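Local coordinates for protein malate Synthase (Haloferax volcanii, PDB 3OYZ) that catalyses the magnesium-dependent Claisen condensation of acetyl-CoA with glyoxylate, followed by hydrolysis of malyl-CoA to malate and CoA in the glyoxylate cycle, at residues 153-158 with 184-189; 188-193 with 227-232. All coordinates share one frame; numbering follows the deposited sequence.

Interaction 1 (153-158 with 184-189). With MG (magnesium ion), chain D; PYR (pyruvic acid), chain C.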
# COMPACT_ATOMS: atom_id res chain seq x y z
N MET A 153 -14.97 -10.37 19.70
CA MET A 153 -14.98 -10.92 18.35
C MET A 153 -13.66 -10.59 17.68
O MET A 153 -13.22 -9.44 17.68
CB MET A 153 -16.11 -10.23 17.54
CG MET A 153 -16.27 -10.72 16.04
SD MET A 153 -17.75 -9.74 15.43
CE MET A 153 -17.31 -9.51 13.71
N SER A 154 -13.09 -11.54 16.95
CA SER A 154 -11.86 -11.29 16.22
C SER A 154 -12.24 -11.69 14.81
O SER A 154 -13.05 -12.63 14.65
CB SER A 154 -10.65 -12.12 16.74
OG SER A 154 -10.33 -11.55 18.01
N VAL A 155 -11.66 -11.06 13.79
CA VAL A 155 -12.06 -11.48 12.46
C VAL A 155 -10.82 -11.84 11.69
O VAL A 155 -9.76 -11.25 11.86
CB VAL A 155 -12.87 -10.41 11.66
CG1 VAL A 155 -14.10 -10.01 12.45
CG2 VAL A 155 -11.99 -9.12 11.53
N ILE A 156 -10.96 -12.75 10.74
CA ILE A 156 -9.88 -13.02 9.82
C ILE A 156 -10.09 -12.17 8.53
O ILE A 156 -11.17 -12.23 7.96
CB ILE A 156 -9.95 -14.48 9.32
CG1 ILE A 156 -9.83 -15.51 10.48
CG2 ILE A 156 -8.68 -14.72 8.44
CD1 ILE A 156 -8.79 -15.26 11.49
N ILE A 157 -9.11 -11.35 8.12
CA ILE A 157 -9.16 -10.46 6.92
C ILE A 157 -8.62 -11.33 5.83
O ILE A 157 -7.40 -11.56 5.75
CB ILE A 157 -8.21 -9.21 7.09
CG1 ILE A 157 -8.58 -8.44 8.42
CG2 ILE A 157 -8.38 -8.28 5.83
CD1 ILE A 157 -10.09 -8.02 8.57
N GLU A 158 -9.51 -11.89 5.01
CA GLU A 158 -9.02 -12.79 3.99
C GLU A 158 -9.82 -12.63 2.72
O GLU A 158 -9.98 -13.58 1.93
CB GLU A 158 -9.05 -14.26 4.46
CG GLU A 158 -10.38 -14.79 4.89
CD GLU A 158 -10.15 -16.10 5.71
OE1 GLU A 158 -10.98 -16.42 6.55
OE2 GLU A 158 -9.07 -16.71 5.62
N PHE A 184 -11.68 -7.36 18.72
CA PHE A 184 -10.41 -7.59 19.44
C PHE A 184 -9.31 -7.73 18.40
O PHE A 184 -8.55 -6.78 18.23
CB PHE A 184 -10.53 -8.83 20.36
CG PHE A 184 -9.24 -9.17 21.08
CD1 PHE A 184 -8.34 -8.16 21.45
CD2 PHE A 184 -8.90 -10.50 21.36
CE1 PHE A 184 -7.09 -8.43 22.06
CE2 PHE A 184 -7.65 -10.80 21.98
CZ PHE A 184 -6.76 -9.78 22.32
N LEU A 185 -9.18 -8.85 17.71
CA LEU A 185 -8.03 -8.95 16.82
C LEU A 185 -8.52 -8.84 15.36
O LEU A 185 -9.62 -9.34 14.97
CB LEU A 185 -7.34 -10.35 16.89
CG LEU A 185 -6.98 -10.76 18.34
CD1 LEU A 185 -6.50 -12.21 18.32
CD2 LEU A 185 -5.78 -9.90 18.70
N LEU A 186 -7.64 -8.24 14.56
CA LEU A 186 -7.83 -8.25 13.11
C LEU A 186 -6.69 -9.09 12.62
O LEU A 186 -5.51 -8.70 12.77
CB LEU A 186 -7.67 -6.82 12.54
CG LEU A 186 -8.62 -5.80 13.21
CD1 LEU A 186 -8.30 -4.37 12.56
CD2 LEU A 186 -10.09 -6.32 13.08
N VAL A 187 -7.02 -10.21 11.99
CA VAL A 187 -5.95 -11.18 11.75
C VAL A 187 -5.87 -11.46 10.28
O VAL A 187 -6.87 -11.82 9.72
CB VAL A 187 -6.25 -12.56 12.45
CG1 VAL A 187 -5.11 -13.54 12.28
CG2 VAL A 187 -6.56 -12.36 13.93
N ASP A 188 -4.73 -11.30 9.61
CA ASP A 188 -4.68 -11.63 8.19
C ASP A 188 -4.78 -13.13 7.92
O ASP A 188 -4.17 -13.92 8.66
CB ASP A 188 -3.40 -11.11 7.57
CG ASP A 188 -3.44 -9.60 7.44
OD1 ASP A 188 -4.59 -9.12 7.35
OD2 ASP A 188 -2.42 -8.92 7.51
N GLY A 189 -5.48 -13.48 6.84
CA GLY A 189 -5.53 -14.85 6.39
C GLY A 189 -4.96 -14.93 5.00
O GLY A 189 -5.71 -15.01 4.05
MG MG D . -8.83 -18.84 5.62
C PYR C . -6.12 -18.38 5.78
O PYR C . -7.08 -18.43 4.94
OXT PYR C . -4.96 -17.91 5.49
CA PYR C . -6.42 -18.72 7.10
O3 PYR C . -7.64 -19.07 7.42
CB PYR C . -5.38 -18.61 8.15
O HOH W 1 -10.41 -19.03 6.82
O HOH W 2 -8.65 -21.15 6.10

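Interaction 2 (188-193 with 227-232). With MG (magnesium ion), chain D; PYR (pyruvic acid), chain C; ACO (acetyl coenzyme *a), chain B.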
# COMPACT_ATOMS: atom_id res chain seq x y z
N ASP A 188 -4.73 -11.30 9.61
CA ASP A 188 -4.68 -11.63 8.19
C ASP A 188 -4.78 -13.13 7.92
O ASP A 188 -4.17 -13.92 8.66
CB ASP A 188 -3.40 -11.11 7.57
CG ASP A 188 -3.44 -9.60 7.44
OD1 ASP A 188 -4.59 -9.12 7.35
OD2 ASP A 188 -2.42 -8.92 7.51
N GLY A 189 -5.48 -13.48 6.84
CA GLY A 189 -5.53 -14.85 6.39
C GLY A 189 -4.96 -14.93 5.00
O GLY A 189 -5.71 -15.01 4.05
N GLU A 190 -3.65 -15.00 4.87
CA GLU A 190 -3.00 -14.89 3.57
C GLU A 190 -3.41 -15.97 2.58
O GLU A 190 -3.36 -15.72 1.37
CB GLU A 190 -1.49 -14.80 3.66
CG GLU A 190 -0.91 -13.40 3.84
CD GLU A 190 -0.76 -12.98 5.30
OE1 GLU A 190 -1.42 -13.64 6.12
OE2 GLU A 190 -0.06 -11.98 5.62
N VAL A 191 -3.86 -17.13 3.07
CA VAL A 191 -4.09 -18.26 2.17
C VAL A 191 -5.41 -18.04 1.42
O VAL A 191 -5.43 -18.00 0.19
CB VAL A 191 -4.07 -19.63 2.87
CG1 VAL A 191 -4.08 -20.68 1.77
CG2 VAL A 191 -2.78 -19.76 3.66
N ASP A 192 -6.51 -17.90 2.15
CA ASP A 192 -7.77 -17.58 1.49
C ASP A 192 -7.73 -16.20 0.81
O ASP A 192 -8.38 -15.99 -0.22
CB ASP A 192 -8.88 -17.61 2.52
CG ASP A 192 -9.41 -19.04 2.78
OD1 ASP A 192 -9.62 -19.69 1.75
OD2 ASP A 192 -9.51 -19.45 3.97
N TYR A 193 -6.88 -15.30 1.30
CA TYR A 193 -6.79 -14.00 0.65
C TYR A 193 -6.15 -14.14 -0.71
O TYR A 193 -6.62 -13.56 -1.69
CB TYR A 193 -5.93 -13.09 1.54
CG TYR A 193 -5.77 -11.67 1.02
CD1 TYR A 193 -6.78 -10.73 1.23
CD2 TYR A 193 -4.60 -11.28 0.37
CE1 TYR A 193 -6.61 -9.38 0.76
CE2 TYR A 193 -4.42 -9.97 -0.07
CZ TYR A 193 -5.40 -9.02 0.17
OH TYR A 193 -5.13 -7.76 -0.34
N ALA A 227 -3.40 -6.11 15.60
CA ALA A 227 -3.17 -6.69 14.27
C ALA A 227 -2.29 -7.93 14.46
O ALA A 227 -1.32 -7.84 15.22
CB ALA A 227 -2.40 -5.71 13.35
N VAL A 228 -2.59 -9.05 13.81
CA VAL A 228 -1.86 -10.33 13.85
C VAL A 228 -1.70 -10.77 12.40
O VAL A 228 -2.64 -10.77 11.62
CB VAL A 228 -2.70 -11.43 14.62
CG1 VAL A 228 -2.04 -12.83 14.65
CG2 VAL A 228 -3.08 -10.94 16.05
N ASP A 229 -0.53 -11.25 12.01
CA ASP A 229 -0.29 -11.88 10.73
C ASP A 229 -0.82 -13.32 10.62
O ASP A 229 -1.05 -14.01 11.65
CB ASP A 229 1.19 -11.76 10.33
CG ASP A 229 1.39 -11.93 8.81
OD1 ASP A 229 0.44 -11.72 8.01
OD2 ASP A 229 2.50 -12.29 8.38
N GLY A 230 -0.92 -13.78 9.37
CA GLY A 230 -1.56 -15.02 9.03
C GLY A 230 -0.51 -16.12 9.07
O GLY A 230 0.63 -15.87 9.49
N PRO A 231 -0.88 -17.31 8.58
CA PRO A 231 -0.02 -18.47 8.83
C PRO A 231 1.22 -18.53 7.94
O PRO A 231 1.25 -18.09 6.78
CB PRO A 231 -0.95 -19.65 8.62
CG PRO A 231 -1.98 -19.10 7.67
CD PRO A 231 -2.24 -17.71 8.19
N TYR A 232 2.31 -18.98 8.55
CA TYR A 232 3.55 -19.14 7.81
C TYR A 232 3.66 -20.65 7.56
O TYR A 232 4.03 -21.41 8.49
CB TYR A 232 4.69 -18.59 8.66
CG TYR A 232 5.98 -18.61 7.89
CD1 TYR A 232 6.34 -17.53 7.08
CD2 TYR A 232 6.86 -19.72 7.98
CE1 TYR A 232 7.48 -17.56 6.33
CE2 TYR A 232 8.06 -19.75 7.25
CZ TYR A 232 8.36 -18.65 6.45
OH TYR A 232 9.47 -18.61 5.67
MG MG D . -8.83 -18.84 5.62
C PYR C . -6.12 -18.38 5.78
O PYR C . -7.08 -18.43 4.94
OXT PYR C . -4.96 -17.91 5.49
CA PYR C . -6.42 -18.72 7.10
O3 PYR C . -7.64 -19.07 7.42
CB PYR C . -5.38 -18.61 8.15
N1A ACO B . -2.26 -28.17 18.00
C2A ACO B . -2.02 -29.10 18.95
N3A ACO B . -1.00 -29.97 18.83
C4A ACO B . -0.16 -29.98 17.77
C5A ACO B . -0.39 -28.97 16.71
C6A ACO B . -1.54 -28.06 16.86
N6A ACO B . -1.74 -27.18 15.84
N7A ACO B . 0.53 -29.16 15.76
C8A ACO B . 1.29 -30.22 16.15
N9A ACO B . 0.91 -30.67 17.36
C1B ACO B . 1.58 -31.81 18.06
C2B ACO B . 1.94 -32.85 17.01
O2B ACO B . 0.82 -33.70 16.80
C3B ACO B . 3.14 -33.55 17.63
O3B ACO B . 2.54 -34.41 18.60
P3B ACO B . 3.20 -35.78 19.22
O7A ACO B . 3.64 -35.24 20.57
O8A ACO B . 4.27 -36.08 18.19
O9A ACO B . 2.11 -36.83 19.24
C4B ACO B . 3.85 -32.40 18.33
O4B ACO B . 2.83 -31.45 18.67
C5B ACO B . 4.84 -31.69 17.40
O5B ACO B . 4.24 -31.66 16.10
P1A ACO B . 5.06 -31.27 14.78
O1A ACO B . 6.10 -32.26 14.38
O2A ACO B . 5.61 -29.90 15.09
O3A ACO B . 4.07 -31.13 13.54
P2A ACO B . 3.43 -32.40 12.80
O4A ACO B . 3.05 -33.20 14.01
O5A ACO B . 4.30 -32.72 11.61
O6A ACO B . 2.07 -31.89 12.08
CBP ACO B . 0.52 -30.26 11.08
CCP ACO B . 1.97 -30.75 11.22
CDP ACO B . -0.38 -31.36 10.52
CEP ACO B . 0.53 -29.12 10.07
CAP ACO B . -0.09 -29.84 12.43
OAP ACO B . 0.90 -29.01 13.02
C9P ACO B . -1.37 -29.03 12.31
O9P ACO B . -2.42 -29.59 11.96
N8P ACO B . -1.28 -27.72 12.57
C7P ACO B . -2.47 -26.89 12.49
C6P ACO B . -2.94 -26.62 11.05
C5P ACO B . -4.00 -25.54 11.17
O5P ACO B . -4.28 -25.08 12.28
N4P ACO B . -4.52 -25.11 10.02
C3P ACO B . -5.51 -24.05 9.91
C2P ACO B . -4.93 -22.68 10.27
S1P ACO B . -4.33 -22.17 8.69
C ACO B . -5.61 -21.59 7.76
O ACO B . -6.78 -21.81 8.02
CH3 ACO B . -5.25 -20.81 6.53
O HOH W 2 -8.65 -21.15 6.10
O HOH W 1 -10.41 -19.03 6.82

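Interaction 1 (153-158 with 184-189)
Met153 O accepts the amide of Phe184, whose backbone is irregular for a strand, and the Leu185 amide turns to Ser154 instead; strands 153-157 and 184-188, their segment axes 23° apart, pair regularly only from Val155 on. With OG turned back beside its own backbone N (chi1 -71°), the Ser154 hydroxyl accepts this amide, Leu185 N lying 3.0 Å from Ser154 OG. Serine suits the site because it is small and brings an acceptor across to the neighbouring strand, where OG also rests on the CB atoms of Phe184 and Leu185. An alanine in place of Ser154 would remove that oxygen and would probably leave the Leu185 amide without its mate inside the buried sheet. Val155 is gripped at both ends, its N donating to Leu185 O and its O accepting Val187 N, while its CG2 lies alongside Leu186 CD2 at 3.7 Å. On the other face Ile156 slants across Val187, CD1 meeting CB at 3.8 Å, and its CG2 reaches Gly189 CA. Ile157 N donates to Val187 O, and Ile157 O takes Gly189 N from above the carbonyl plane as the strands end. At Glu158, CG stands between the backbone N and carbonyl carbon (chi1 57°), and the extended chain beyond it carries OE2 to within 2.1 Å of the magnesium ion, which pyruvate also chelates. Glu158 OE1 accepts a bond from Glu123 N. Gly189 fits here because a CB would run into Glu158 OE2 and Ile156 CG2. In this TIM barrel, Val155 and Ile157 face outward onto Trp130 of helix 127-143 and Leu186 onto helix 210-223, while strands 118-121 and 226-229 continue the sheet on the two flanks.

Interaction 2 (188-193 with 227-232)
Asp188 N donates to Val228 O at 2.9 Å, a bond that continues the parallel sheet up to the end of strand 183-188. Glu190 is bent at chi2 (90°), which turns its carboxylate toward Asp229, with OE1 by Gly230 CA. Its OE2 comes to 2.5 Å from Asp229 OD1, with the carboxylate planes 68° apart; one of the two acids probably holds a proton and donates it to the other. With CG anti to the backbone N (chi1 -159°), Asp229 brings OD1 to Glu190 OE2 and to Gly230 N, which meets it from above the carboxylate plane. Arg244 forms salt bridges with both Glu190 OE2 and Asp229 OD2 and probably offsets the gathered negative charge. Glycine suits position 230, where a CB would collide with Glu190 OE1.

Nearer acetyl-CoA and the bound pyruvate, which probably occupies the glyoxylate site, the contact turns apolar. Val191 CG2 faces Pro231 CG at 4.1 Å, and each of these two carbons lies 3.9 Å from the CH3 of acetyl-CoA. Pro231 CD packs on the pyruvate methyl carbon CB at 3.3 Å, a rigid apolar ring against an apolar group. The first turn of the helix supplies part of the polar grip, Arg84 adding another hydrogen bond: Val191 N donates to pyruvate OXT, Asp192 N to pyruvate O, and Asp192 OD2 binds the magnesium ion at 1.9 Å. Helix 190-197 thus starts, after Gly189 as N-cap, over the mouth of the barrel, with helix 210-223 against Glu190 and Asp229, helix 389-395 over Val191 and Asp192, and Trp257 of strand 255-258 beside Pro231.

How the interactions relate
The two contacts lie about 8 Å apart, centre to centre, and share Asp188 and Gly189, where strand 183-188 runs into helix 190-197. Interaction 1 pairs this strand with the preceding one, 152-157; interaction 2 joins its end, and the helix after it, to the next strand, 226-229. Three consecutive strands of the TIM barrel are therefore tied in sequence order, Leu186 O and Val228 N probably adding a hydrogen bond between the contacts. Their C-terminal ends open on one active site: each contact contributes one of the two carboxylates on the magnesium ion, and interaction 2 extends from the pyruvate to the acetyl group that condenses with glyoxylate in the reaction.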